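PDB 4P47: TRAP dicarboxylate transporter, DctP subunit from Ochrobactrum anthropi, which probably binds a dicarboxylate or similar organic acid in the periplasm and hands it to the membrane part of a TRAP transporter. Local coordinates for residues 46-51 / 145-150; 93-98 / 103-108; 110-115 / 302-307; 247-252 / 259-264. All coordinates share one frame; numbering follows the deposited sequence. Where two conformers were deposited one is given.

Following the chain from the N terminus, contact 1 opens first, on helix 43-58. It closes a loop of about a hundred residues when strand 141-156 comes back against that helix. Contact 2 is nested inside this loop; it folds the end of strand 90-94 onto the coil that follows. Contact 3 opens at 110-115, still within the loop of contact 1, but closes only at helix 298-312. Contacts 1 and 3 therefore cross. Contact 4 lies inside the long loop of contact 3 and joins short helix 246-249 to long helix 254-288. It touches contact 1 through Phe51 and Trp147, whereas contacts 3 and 4 lie about 36 Å apart, centre to centre.

Contact 1: 46-51 / 145-150; sequences TGMEKF and AYWELG
Trp147 reaches from strand 141-156 to Gly47, Met48 and Phe51 and so packs helix 43-58 on the central sheet of this two-lobed, alpha/beta solute-binding fold. Helix and strand run roughly antiparallel, at 154°, and the axes of these short segments approach to 10.9 Å. Along the strand, Tyr146 OH bonds Gly129 O. Trp147 follows and does nearly all the work. Its CG stands beside the backbone N (chi1 -68°), which sends the six-membered ring toward the helix. The far corner of that ring, Trp147 CH2, lies 3.5 Å from Gly47 C. Met48 N is 3.6 Å from Trp147 CZ3, and both backbone atoms lie obliquely to the indole. A CB at Gly47 would run into CZ3, so the missing side chain is what lets the indole in. The Met48 and Trp147 side chains cross at about a right angle, with Met48 CG 4.0 Å from Trp147 CZ3. Phe51 comes to the ring edge, with its CB 4.3 Å from Trp147 CH2. The indole NE1 makes a weak hydrogen bond to Ala264 O. An alanine in place of Trp147 would probably open a gap beside Gly47 and Phe51 and leave Ala264 O without its weak donor. Next, Glu148 forms a salt bridge with Arg276. Leu149 and Gly150 then form a classic beta bulge opposite Asn238, and Leu149 CB packs against Asn94 OD1.

Contact 2: 93-98 / 103-108; sequences MNAGIL and KAFEAV
Ala95 and Gly96 lie in a 3-10 turn at the end of strand 90-94 and face Phe105 and Val108, with the CA of Gly96 5.5 Å from the CA of Glu106. Both segments are wound by bonds from one residue to the third before it, such as Leu98 N to Ala95 O at 3.0 Å. No hydrogen bond joins one segment to the other; apolar side chains meet each other and the backbone of the turn. Phe105 and Leu98 lie side by side and point the same way. Leu98 CB sits 3.7 Å from Phe105 CG. Leu98 was deposited in two conformers, and in the one described its CD1 lies over one face of the ring. This is a CH-pi contact, 3.8 Å from CD1 of Leu98 to the centroid of the Phe105 ring and offset toward the rim. Ala95 O approaches the same ring obliquely, 3.7 Å from Phe105 CD2. Further along, Val108 CG1 is anti to the carbonyl carbon (chi1 -54°), and CG2 falls between the backbone N and that carbon. Val108 CG2 lies 3.5 Å from Gly96 N and 4.1 Å from Ala95 CB. The arrangement is two successive 3-10 segments in the link from strand 90-94 to helix 117-125, packed on Leu132 of helix 127-133 and Ile241 of strand 229-245 in the periplasmic binding protein fold.

Contact 3: 110-115 / 302-307; sequences LPFLFN and TRLRDA
Arg305 and Phe112 carry this contact between the coil 110-115 and helix 298-312. The direct hydrogen bonds all end on one atom, the carbonyl O of Phe112. Arg305 grips it side-on with two nitrogens, and the oxygen lies in the guanidinium plane. Arg305 NH2 to Phe112 O is 3.0 Å, with 156° at the hydrogen, and the donor lies in the carbonyl plane. Arg305 NE to Phe112 O is 3.2 Å, and here the donor stands above that plane. The arginine chain leaves its helix extended and bends at chi3 (-61°), which turns the group back toward the coil. The Asn115 amide is nearly coplanar with the guanidinium (15°), its OD1 3.9 Å from Arg305 NH2. Two waters add to the polar part. One accepts from Arg305 NE at 3.0 Å and donates to Pro111 O. The other lies 3.1 Å from Thr302 OG1 and has weak bonds to Arg305 NH2 and Asn115 ND2. Arg335 of helix 321-336 bonds to the neighbouring Leu113 O. A leucine in place of Arg305 would probably cost Phe112 O both arginine donors and leave the coil freer to shift. The apolar part is the Phe112 ring. Phe112 CZ meets Leu304 CB at 3.7 Å, while Phe112 CD2 lies 3.9 Å from Arg305 CA. The whole is a side-on, two-nitrogen arginine grip on one backbone carbonyl, which joins this coil to the C-terminal helix 298-312.

Contact 4: 247-252 / 259-264; sequences KFWDRL and VIEQAA
Leu252 and Ile260 form the tight, buried side of this contact, where the turn from Trp249 to Leu252 packs on helix 254-288. The two side chains cross at about a right angle and meet methyl to methyl, Leu252 CD1 3.7 Å from Ile260 CD1. Ile32 of strand 30-35 and Leu144 of strand 141-156 also touch Ile260 on this inner side. Trp249 spans the change from inside to outside. Its CG lies anti to the backbone N (chi1 -171°), which carries the indole across to the long helix. The ring edge meets Ile260 more loosely, with Trp249 CZ3 4.2 Å from Ile260 CG2. On the solvent side the partner is Glu261, whose extended chain crosses the indole at about a right angle. Glu261 OE2 lies in the plane of the ring, 3.7 Å from Trp249 CZ2. The edge hydrogens of the indole probably suit the carboxylate charge, but no hydrogen bond forms. Lys257 makes a cation-pi contact with the same tryptophan. The contact thus folds together a short helix and a long helix joined by a type I beta turn; the long helix is a hallmark of TRAP solute-binding proteins, and most of it is predicted to be coiled coil.

Contact 1: 46-51 / 145-150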
loop_
_atom_site.group_PDB
_atom_site.type_symbol
_atom_site.label_atom_id
_atom_site.label_comp_id
_atom_site.label_asym_id
_atom_site.label_seq_id
_atom_site.Cartn_x
_atom_site.Cartn_y
_atom_site.Cartn_z
ATOM N N THR A 46 12.264 8.454 -3.008
ATOM C CA THR A 46 12.506 9.733 -2.366
ATOM C C THR A 46 12.549 9.542 -0.848
ATOM O O THR A 46 13.386 10.132 -0.171
ATOM C CB THR A 46 11.462 10.755 -2.822
ATOM O OG1 THR A 46 11.570 10.879 -4.244
ATOM C CG2 THR A 46 11.709 12.111 -2.186
ATOM N N GLY A 47 11.668 8.707 -0.323
ATOM C CA GLY A 47 11.706 8.382 1.098
ATOM C C GLY A 47 12.982 7.646 1.484
ATOM O O GLY A 47 13.585 7.919 2.529
ATOM N N MET A 48 13.410 6.709 0.647
ATOM C CA MET A 48 14.645 5.971 0.902
ATOM C C MET A 48 15.859 6.896 0.945
ATOM O O MET A 48 16.755 6.729 1.767
ATOM C CB MET A 48 14.859 4.920 -0.179
ATOM C CG MET A 48 13.829 3.798 -0.119
ATOM S SD MET A 48 13.811 2.754 -1.587
ATOM C CE MET A 48 15.321 1.811 -1.322
ATOM N N GLU A 49 15.873 7.891 0.068
ATOM C CA GLU A 49 16.972 8.857 0.031
ATOM C C GLU A 49 16.991 9.719 1.282
ATOM O O GLU A 49 18.053 9.988 1.842
ATOM C CB GLU A 49 16.856 9.745 -1.222
ATOM C CG GLU A 49 17.138 8.976 -2.495
ATOM C CD GLU A 49 16.684 9.685 -3.757
ATOM O OE1 GLU A 49 15.883 10.634 -3.672
ATOM O OE2 GLU A 49 17.140 9.272 -4.843
ATOM N N LYS A 50 15.816 10.137 1.745
ATOM C CA LYS A 50 15.720 10.878 2.991
ATOM C C LYS A 50 16.216 10.030 4.162
ATOM O O LYS A 50 16.993 10.505 5.007
ATOM C CB LYS A 50 14.291 11.370 3.241
ATOM C CG LYS A 50 14.075 12.120 4.556
ATOM C CD LYS A 50 14.876 13.393 4.689
ATOM C CE LYS A 50 14.515 14.380 3.639
ATOM N NZ LYS A 50 15.192 15.675 3.963
ATOM N N PHE A 51 15.753 8.782 4.229
ATOM C CA PHE A 51 16.209 7.837 5.248
ATOM C C PHE A 51 17.738 7.737 5.255
ATOM O O PHE A 51 18.389 7.851 6.298
ATOM C CB PHE A 51 15.558 6.470 5.021
ATOM C CG PHE A 51 16.092 5.399 5.926
ATOM C CD1 PHE A 51 15.639 5.278 7.248
ATOM C CD2 PHE A 51 17.074 4.526 5.499
ATOM C CE1 PHE A 51 16.141 4.307 8.085
ATOM C CE2 PHE A 51 17.566 3.555 6.343
ATOM C CZ PHE A 51 17.089 3.448 7.644
ATOM N N ALA A 145 8.659 0.974 10.364
ATOM C CA ALA A 145 7.681 2.028 10.117
ATOM C C ALA A 145 6.819 1.607 8.947
ATOM O O ALA A 145 7.199 0.728 8.164
ATOM C CB ALA A 145 8.366 3.359 9.807
ATOM N N TYR A 146 5.657 2.230 8.839
ATOM C CA TYR A 146 4.838 2.140 7.652
ATOM C C TYR A 146 4.973 3.419 6.840
ATOM O O TYR A 146 4.894 4.520 7.384
ATOM C CB TYR A 146 3.366 1.905 8.011
ATOM C CG TYR A 146 3.109 0.605 8.708
ATOM C CD1 TYR A 146 2.999 -0.570 7.990
ATOM C CD2 TYR A 146 2.960 0.539 10.082
ATOM C CE1 TYR A 146 2.770 -1.781 8.613
ATOM C CE2 TYR A 146 2.711 -0.664 10.705
ATOM C CZ TYR A 146 2.609 -1.814 9.969
ATOM O OH TYR A 146 2.360 -3.037 10.574
ATOM N N TRP A 147 5.212 3.258 5.542
ATOM C CA TRP A 147 5.223 4.366 4.597
ATOM C C TRP A 147 4.018 4.167 3.656
ATOM O O TRP A 147 3.218 3.243 3.861
ATOM C CB TRP A 147 6.522 4.378 3.799
ATOM C CG TRP A 147 7.785 4.703 4.561
ATOM C CD1 TRP A 147 7.928 4.937 5.894
ATOM C CD2 TRP A 147 9.081 4.812 3.988
ATOM N NE1 TRP A 147 9.249 5.211 6.182
ATOM C CE2 TRP A 147 9.974 5.124 5.018
ATOM C CE3 TRP A 147 9.578 4.648 2.684
ATOM C CZ2 TRP A 147 11.340 5.280 4.785
ATOM C CZ3 TRP A 147 10.914 4.818 2.452
ATOM C CH2 TRP A 147 11.786 5.109 3.494
ATOM N N GLU A 148 3.858 5.029 2.661
ATOM C CA GLU A 148 2.680 4.946 1.796
ATOM C C GLU A 148 3.025 4.505 0.390
ATOM O O GLU A 148 3.951 5.038 -0.204
ATOM C CB GLU A 148 2.005 6.310 1.711
ATOM C CG GLU A 148 0.834 6.359 0.721
ATOM C CD GLU A 148 -0.026 7.585 0.917
ATOM O OE1 GLU A 148 -0.947 7.488 1.745
ATOM O OE2 GLU A 148 0.227 8.614 0.241
ATOM N N LEU A 149 2.272 3.551 -0.160
ATOM C CA LEU A 149 2.185 3.413 -1.611
ATOM C C LEU A 149 0.968 4.199 -2.091
ATOM O O LEU A 149 1.107 5.211 -2.766
ATOM C CB LEU A 149 2.133 1.945 -2.050
ATOM C CG LEU A 149 2.349 1.679 -3.535
ATOM C CD1 LEU A 149 1.135 2.062 -4.339
ATOM C CD2 LEU A 149 3.574 2.380 -4.090
ATOM N N GLY A 150 -0.223 3.788 -1.684
ATOM C CA GLY A 150 -1.402 4.577 -1.984
ATOM C C GLY A 150 -2.687 3.782 -2.068
ATOM O O GLY A 150 -2.708 2.565 -1.898
#

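Contact 2: 93-98 / 103-108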
loop_
_atom_site.group_PDB
_atom_site.type_symbol
_atom_site.label_atom_id
_atom_site.label_comp_id
_atom_site.label_asym_id
_atom_site.label_seq_id
_atom_site.Cartn_x
_atom_site.Cartn_y
_atom_site.Cartn_z
ATOM N N MET A 93 8.214 -2.518 1.167
ATOM C CA MET A 93 7.290 -3.114 0.187
ATOM C C MET A 93 5.882 -3.076 0.727
ATOM O O MET A 93 5.668 -2.860 1.912
ATOM C CB MET A 93 7.650 -4.576 -0.100
ATOM C CG MET A 93 7.438 -5.488 1.104
ATOM S SD MET A 93 7.920 -7.219 0.792
ATOM C CE MET A 93 9.672 -6.988 0.796
ATOM N N ASN A 94 4.910 -3.318 -0.140
ATOM C CA ASN A 94 3.521 -3.374 0.287
ATOM C C ASN A 94 3.358 -4.381 1.412
ATOM O O ASN A 94 3.786 -5.545 1.301
ATOM C CB ASN A 94 2.613 -3.738 -0.900
ATOM C CG ASN A 94 2.439 -2.593 -1.885
ATOM O OD1 ASN A 94 2.841 -1.466 -1.652
ATOM N ND2 ASN A 94 1.844 -2.900 -3.027
ATOM N N ALA A 95 2.717 -3.957 2.493
ATOM C CA ALA A 95 2.663 -4.790 3.679
ATOM C C ALA A 95 1.830 -6.055 3.507
ATOM O O ALA A 95 2.063 -7.043 4.191
ATOM C CB ALA A 95 2.175 -3.986 4.873
ATOM N N GLY A 96 0.889 -6.043 2.580
ATOM C CA GLY A 96 0.060 -7.214 2.336
ATOM C C GLY A 96 0.864 -8.393 1.831
ATOM O O GLY A 96 0.430 -9.544 1.970
ATOM N N ILE A 97 2.024 -8.130 1.255
ATOM C CA ILE A 97 2.894 -9.205 0.789
ATOM C C ILE A 97 3.300 -10.128 1.954
ATOM O O ILE A 97 3.585 -11.306 1.752
ATOM C CB ILE A 97 4.108 -8.631 0.046
ATOM C CG1 ILE A 97 3.643 -7.865 -1.194
ATOM C CG2 ILE A 97 5.107 -9.754 -0.345
ATOM C CD1 ILE A 97 4.766 -7.044 -1.846
ATOM N N LEU A 98 3.330 -9.584 3.167
ATOM C CA LEU A 98 3.717 -10.365 4.337
ATOM C C LEU A 98 2.763 -11.489 4.694
ATOM O O LEU A 98 3.131 -12.362 5.474
ATOM C CB LEU A 98 3.876 -9.463 5.556
ATOM C CG LEU A 98 5.214 -8.741 5.579
ATOM C CD1 LEU A 98 5.168 -7.506 6.441
ATOM C CD2 LEU A 98 6.318 -9.675 6.061
ATOM N N LYS A 103 0.029 -14.332 8.728
ATOM C CA LYS A 103 -1.295 -14.205 8.125
ATOM C C LYS A 103 -2.075 -12.960 8.539
ATOM O O LYS A 103 -2.902 -12.455 7.759
ATOM C CB LYS A 103 -2.131 -15.447 8.453
ATOM C CG LYS A 103 -2.134 -16.452 7.341
ATOM C CD LYS A 103 -2.912 -15.934 6.137
ATOM C CE LYS A 103 -2.462 -16.631 4.874
ATOM N NZ LYS A 103 -2.234 -18.091 5.087
ATOM N N ALA A 104 -1.826 -12.467 9.746
ATOM C CA ALA A 104 -2.525 -11.290 10.225
ATOM C C ALA A 104 -2.329 -10.102 9.275
ATOM O O ALA A 104 -3.207 -9.242 9.227
ATOM C CB ALA A 104 -2.084 -10.947 11.644
ATOM N N PHE A 105 -1.201 -10.046 8.570
ATOM C CA PHE A 105 -0.965 -8.938 7.650
ATOM C C PHE A 105 -1.973 -8.893 6.498
ATOM O O PHE A 105 -2.089 -7.857 5.843
ATOM C CB PHE A 105 0.464 -8.952 7.126
ATOM C CG PHE A 105 1.436 -8.261 8.031
ATOM C CD1 PHE A 105 2.056 -8.948 9.069
ATOM C CD2 PHE A 105 1.721 -6.931 7.864
ATOM C CE1 PHE A 105 2.949 -8.307 9.913
ATOM C CE2 PHE A 105 2.622 -6.291 8.719
ATOM C CZ PHE A 105 3.232 -6.992 9.741
ATOM N N GLU A 106 -2.723 -9.958 6.244
ATOM C CA GLU A 106 -3.795 -9.891 5.252
ATOM C C GLU A 106 -4.822 -8.842 5.611
ATOM O O GLU A 106 -5.531 -8.335 4.730
ATOM C CB GLU A 106 -4.435 -11.265 5.108
ATOM C CG GLU A 106 -5.514 -11.390 4.068
ATOM C CD GLU A 106 -5.952 -12.824 3.898
ATOM O OE1 GLU A 106 -6.580 -13.367 4.842
ATOM O OE2 GLU A 106 -5.663 -13.404 2.843
ATOM N N ALA A 107 -4.872 -8.458 6.883
ATOM C CA ALA A 107 -5.806 -7.421 7.296
ATOM C C ALA A 107 -5.594 -6.112 6.511
ATOM O O ALA A 107 -6.546 -5.373 6.272
ATOM C CB ALA A 107 -5.721 -7.153 8.816
ATOM N N VAL A 108 -4.359 -5.797 6.119
ATOM C CA VAL A 108 -4.131 -4.514 5.442
ATOM C C VAL A 108 -4.682 -4.498 4.025
ATOM O O VAL A 108 -4.820 -3.436 3.434
ATOM C CB VAL A 108 -2.646 -4.080 5.414
ATOM C CG1 VAL A 108 -2.048 -4.066 6.820
ATOM C CG2 VAL A 108 -1.801 -4.915 4.468
#

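Contact 3: 110-115 / 302-307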
loop_
_atom_site.group_PDB
_atom_site.type_symbol
_atom_site.label_atom_id
_atom_site.label_comp_id
_atom_site.label_asym_id
_atom_site.label_seq_id
_atom_site.Cartn_x
_atom_site.Cartn_y
_atom_site.Cartn_z
ATOM N N LEU A 110 -7.781 -5.707 3.399
ATOM C CA LEU A 110 -9.244 -5.733 3.475
ATOM C C LEU A 110 -9.828 -4.472 2.849
ATOM O O LEU A 110 -9.220 -3.413 2.876
ATOM C CB LEU A 110 -9.707 -5.892 4.942
ATOM C CG LEU A 110 -9.331 -7.221 5.608
ATOM C CD1 LEU A 110 -9.631 -7.167 7.104
ATOM C CD2 LEU A 110 -10.032 -8.424 4.972
ATOM N N PRO A 111 -11.015 -4.601 2.264
ATOM C CA PRO A 111 -11.552 -3.452 1.517
ATOM C C PRO A 111 -12.172 -2.294 2.291
ATOM O O PRO A 111 -12.758 -2.444 3.377
ATOM C CB PRO A 111 -12.593 -4.082 0.579
ATOM C CG PRO A 111 -12.901 -5.415 1.147
ATOM C CD PRO A 111 -11.740 -5.854 2.020
ATOM N N PHE A 112 -12.053 -1.120 1.677
ATOM C CA PHE A 112 -12.703 0.103 2.135
ATOM C C PHE A 112 -12.376 0.479 3.585
ATOM O O PHE A 112 -13.209 1.059 4.293
ATOM C CB PHE A 112 -14.230 0.015 1.937
ATOM C CG PHE A 112 -14.643 -0.279 0.519
ATOM C CD1 PHE A 112 -14.486 0.670 -0.485
ATOM C CD2 PHE A 112 -15.187 -1.506 0.176
ATOM C CE1 PHE A 112 -14.868 0.398 -1.780
ATOM C CE2 PHE A 112 -15.578 -1.771 -1.127
ATOM C CZ PHE A 112 -15.406 -0.810 -2.111
ATOM N N LEU A 113 -11.152 0.206 4.030
ATOM C CA LEU A 113 -10.751 0.570 5.399
ATOM C C LEU A 113 -10.699 2.087 5.583
ATOM O O LEU A 113 -11.244 2.612 6.554
ATOM C CB LEU A 113 -9.371 -0.008 5.753
ATOM C CG LEU A 113 -9.249 -1.532 5.655
ATOM C CD1 LEU A 113 -7.853 -1.989 6.061
ATOM C CD2 LEU A 113 -10.291 -2.262 6.505
ATOM N N PHE A 114 -10.020 2.790 4.670
ATOM C CA PHE A 114 -9.725 4.203 4.852
ATOM C C PHE A 114 -10.252 5.039 3.708
ATOM O O PHE A 114 -10.234 4.596 2.549
ATOM C CB PHE A 114 -8.205 4.423 4.952
ATOM C CG PHE A 114 -7.502 3.445 5.827
ATOM C CD1 PHE A 114 -7.833 3.328 7.168
ATOM C CD2 PHE A 114 -6.466 2.665 5.328
ATOM C CE1 PHE A 114 -7.183 2.422 7.973
ATOM C CE2 PHE A 114 -5.804 1.768 6.132
ATOM C CZ PHE A 114 -6.166 1.646 7.469
ATOM N N ASN A 115 -10.672 6.263 4.019
ATOM C CA ASN A 115 -11.145 7.191 2.998
ATOM C C ASN A 115 -10.116 8.279 2.660
ATOM O O ASN A 115 -10.289 9.035 1.705
ATOM C CB ASN A 115 -12.487 7.807 3.431
ATOM C CG ASN A 115 -13.597 6.753 3.601
ATOM O OD1 ASN A 115 -13.324 5.555 3.733
ATOM N ND2 ASN A 115 -14.852 7.205 3.601
ATOM N N THR A 302 -19.879 3.398 2.125
ATOM C CA THR A 302 -20.467 2.527 3.125
ATOM C C THR A 302 -21.377 1.497 2.471
ATOM O O THR A 302 -21.419 0.345 2.868
ATOM C CB THR A 302 -21.218 3.361 4.166
ATOM O OG1 THR A 302 -20.266 4.094 4.935
ATOM C CG2 THR A 302 -22.077 2.492 5.109
ATOM N N ARG A 303 -22.136 1.916 1.472
ATOM C CA ARG A 303 -23.019 1.005 0.746
ATOM C C ARG A 303 -22.219 -0.142 0.096
ATOM O O ARG A 303 -22.635 -1.308 0.123
ATOM C CB ARG A 303 -23.821 1.800 -0.303
ATOM C CG ARG A 303 -25.044 1.124 -0.891
ATOM C CD ARG A 303 -25.889 2.121 -1.745
ATOM N NE ARG A 303 -26.654 3.042 -0.907
ATOM C CZ ARG A 303 -27.877 2.795 -0.439
ATOM N NH1 ARG A 303 -28.493 3.681 0.331
ATOM N NH2 ARG A 303 -28.483 1.665 -0.744
ATOM N N LEU A 304 -21.050 0.178 -0.463
ATOM C CA LEU A 304 -20.177 -0.830 -1.083
ATOM C C LEU A 304 -19.564 -1.736 -0.022
ATOM O O LEU A 304 -19.598 -2.974 -0.139
ATOM C CB LEU A 304 -19.059 -0.170 -1.897
ATOM C CG LEU A 304 -19.555 0.534 -3.149
ATOM C CD1 LEU A 304 -18.445 1.372 -3.745
ATOM C CD2 LEU A 304 -20.085 -0.451 -4.175
ATOM N N ARG A 305 -19.069 -1.133 1.057
ATOM C CA ARG A 305 -18.505 -1.888 2.158
ATOM C C ARG A 305 -19.523 -2.889 2.714
ATOM O O ARG A 305 -19.211 -4.060 2.930
ATOM C CB ARG A 305 -18.059 -0.938 3.260
ATOM C CG ARG A 305 -17.330 -1.632 4.404
ATOM C CD ARG A 305 -17.035 -0.666 5.567
ATOM N NE ARG A 305 -16.194 0.445 5.162
ATOM C CZ ARG A 305 -16.567 1.719 5.076
ATOM N NH1 ARG A 305 -17.790 2.109 5.401
ATOM N NH2 ARG A 305 -15.685 2.616 4.683
ATOM N N ASP A 306 -20.751 -2.433 2.927
ATOM C CA ASP A 306 -21.788 -3.292 3.504
ATOM C C ASP A 306 -22.166 -4.411 2.536
ATOM O O ASP A 306 -22.443 -5.533 2.953
ATOM C CB ASP A 306 -23.024 -2.483 3.907
ATOM C CG ASP A 306 -22.768 -1.575 5.115
ATOM O OD1 ASP A 306 -21.738 -1.741 5.792
ATOM O OD2 ASP A 306 -23.612 -0.696 5.378
ATOM N N ALA A 307 -22.159 -4.129 1.237
ATOM C CA ALA A 307 -22.507 -5.133 0.247
ATOM C C ALA A 307 -21.477 -6.249 0.180
ATOM O O ALA A 307 -21.812 -7.391 -0.125
ATOM C CB ALA A 307 -22.699 -4.493 -1.130
HETATM O O HOH W 1 -13.837 -1.255 5.788
HETATM O O HOH W 2 -17.534 5.393 4.533
#

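Contact 4: 247-252 / 259-264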
loop_
_atom_site.group_PDB
_atom_site.type_symbol
_atom_site.label_atom_id
_atom_site.label_comp_id
_atom_site.label_asym_id
_atom_site.label_seq_id
_atom_site.Cartn_x
_atom_site.Cartn_y
_atom_site.Cartn_z
ATOM N N LYS A 247 18.641 -10.886 11.702
ATOM C CA LYS A 247 20.031 -11.341 11.829
ATOM C C LYS A 247 20.971 -10.129 11.951
ATOM O O LYS A 247 21.864 -10.089 12.792
ATOM C CB LYS A 247 20.394 -12.201 10.623
ATOM C CG LYS A 247 21.722 -12.913 10.708
ATOM C CD LYS A 247 21.757 -14.079 9.719
ATOM C CE LYS A 247 23.107 -14.784 9.716
ATOM N NZ LYS A 247 23.625 -15.004 11.093
ATOM N N PHE A 248 20.764 -9.127 11.099
ATOM C CA PHE A 248 21.539 -7.884 11.158
ATOM C C PHE A 248 21.252 -7.015 12.400
ATOM O O PHE A 248 22.168 -6.552 13.080
ATOM C CB PHE A 248 21.280 -7.067 9.878
ATOM C CG PHE A 248 22.047 -5.775 9.803
ATOM C CD1 PHE A 248 23.406 -5.788 9.530
ATOM C CD2 PHE A 248 21.414 -4.550 9.952
ATOM C CE1 PHE A 248 24.124 -4.606 9.432
ATOM C CE2 PHE A 248 22.141 -3.364 9.869
ATOM C CZ PHE A 248 23.495 -3.401 9.616
ATOM N N TRP A 249 19.973 -6.800 12.684
ATOM C CA TRP A 249 19.517 -6.045 13.849
ATOM C C TRP A 249 20.116 -6.570 15.144
ATOM O O TRP A 249 20.539 -5.785 15.971
ATOM C CB TRP A 249 17.994 -6.152 13.915
ATOM C CG TRP A 249 17.288 -5.287 14.892
ATOM C CD1 TRP A 249 16.663 -5.696 16.042
ATOM C CD2 TRP A 249 17.084 -3.875 14.804
ATOM N NE1 TRP A 249 16.081 -4.621 16.661
ATOM C CE2 TRP A 249 16.320 -3.494 15.921
ATOM C CE3 TRP A 249 17.449 -2.896 13.873
ATOM C CZ2 TRP A 249 15.935 -2.186 16.148
ATOM C CZ3 TRP A 249 17.054 -1.591 14.110
ATOM C CH2 TRP A 249 16.303 -1.255 15.227
ATOM N N ASP A 250 20.171 -7.892 15.293
ATOM C CA ASP A 250 20.659 -8.501 16.534
ATOM C C ASP A 250 22.124 -8.208 16.783
ATOM O O ASP A 250 22.586 -8.290 17.921
ATOM C CB ASP A 250 20.394 -10.008 16.537
ATOM C CG ASP A 250 18.945 -10.344 16.833
ATOM O OD1 ASP A 250 18.224 -9.480 17.369
ATOM O OD2 ASP A 250 18.543 -11.487 16.563
ATOM N N ARG A 251 22.851 -7.844 15.735
ATOM C CA ARG A 251 24.263 -7.497 15.874
ATOM C C ARG A 251 24.477 -6.028 16.209
ATOM O O ARG A 251 25.593 -5.613 16.472
ATOM C CB ARG A 251 25.029 -7.813 14.597
ATOM C CG ARG A 251 25.212 -9.274 14.303
ATOM C CD ARG A 251 25.725 -9.437 12.877
ATOM N NE ARG A 251 26.485 -10.668 12.680
ATOM C CZ ARG A 251 25.964 -11.891 12.722
ATOM N NH1 ARG A 251 24.672 -12.065 12.974
ATOM N NH2 ARG A 251 26.743 -12.946 12.522
ATOM N N LEU A 252 23.427 -5.224 16.170
ATOM C CA LEU A 252 23.574 -3.800 16.432
ATOM C C LEU A 252 23.442 -3.451 17.903
ATOM O O LEU A 252 22.797 -4.180 18.656
ATOM C CB LEU A 252 22.510 -3.020 15.649
ATOM C CG LEU A 252 22.519 -3.146 14.120
ATOM C CD1 LEU A 252 21.347 -2.327 13.558
ATOM C CD2 LEU A 252 23.848 -2.708 13.502
ATOM N N VAL A 259 19.342 5.362 15.874
ATOM C CA VAL A 259 19.554 6.135 14.642
ATOM C C VAL A 259 18.617 5.652 13.550
ATOM O O VAL A 259 17.950 6.443 12.873
ATOM C CB VAL A 259 21.013 6.004 14.145
ATOM C CG1 VAL A 259 21.121 6.463 12.700
ATOM C CG2 VAL A 259 21.967 6.788 15.054
ATOM N N ILE A 260 18.565 4.342 13.386
ATOM C CA ILE A 260 17.782 3.737 12.319
ATOM C C ILE A 260 16.300 3.971 12.534
ATOM O O ILE A 260 15.590 4.321 11.600
ATOM C CB ILE A 260 18.118 2.231 12.176
ATOM C CG1 ILE A 260 19.557 2.079 11.666
ATOM C CG2 ILE A 260 17.130 1.537 11.251
ATOM C CD1 ILE A 260 20.092 0.711 11.875
ATOM N N GLU A 261 15.837 3.801 13.775
ATOM C CA GLU A 261 14.430 4.025 14.126
ATOM C C GLU A 261 14.049 5.483 13.939
ATOM O O GLU A 261 13.039 5.798 13.331
ATOM C CB GLU A 261 14.164 3.602 15.577
ATOM C CG GLU A 261 14.257 2.100 15.757
ATOM C CD GLU A 261 14.342 1.664 17.198
ATOM O OE1 GLU A 261 14.906 2.411 18.018
ATOM O OE2 GLU A 261 13.871 0.556 17.501
ATOM N N GLN A 262 14.875 6.397 14.442
ATOM C CA GLN A 262 14.579 7.820 14.293
ATOM C C GLN A 262 14.453 8.182 12.817
ATOM O O GLN A 262 13.542 8.907 12.403
ATOM C CB GLN A 262 15.676 8.683 14.938
ATOM C CG GLN A 262 15.706 8.590 16.448
ATOM C CD GLN A 262 16.984 9.136 17.032
ATOM O OE1 GLN A 262 17.744 9.827 16.359
ATOM N NE2 GLN A 262 17.219 8.833 18.298
ATOM N N ALA A 263 15.401 7.695 12.020
ATOM C CA ALA A 263 15.407 8.000 10.599
ATOM C C ALA A 263 14.193 7.393 9.894
ATOM O O ALA A 263 13.617 8.018 9.001
ATOM C CB ALA A 263 16.710 7.516 9.974
ATOM N N ALA A 264 13.802 6.184 10.284
ATOM C CA ALA A 264 12.655 5.552 9.637
ATOM C C ALA A 264 11.369 6.332 9.871
ATOM O O ALA A 264 10.556 6.492 8.946
ATOM C CB ALA A 264 12.488 4.141 10.134
#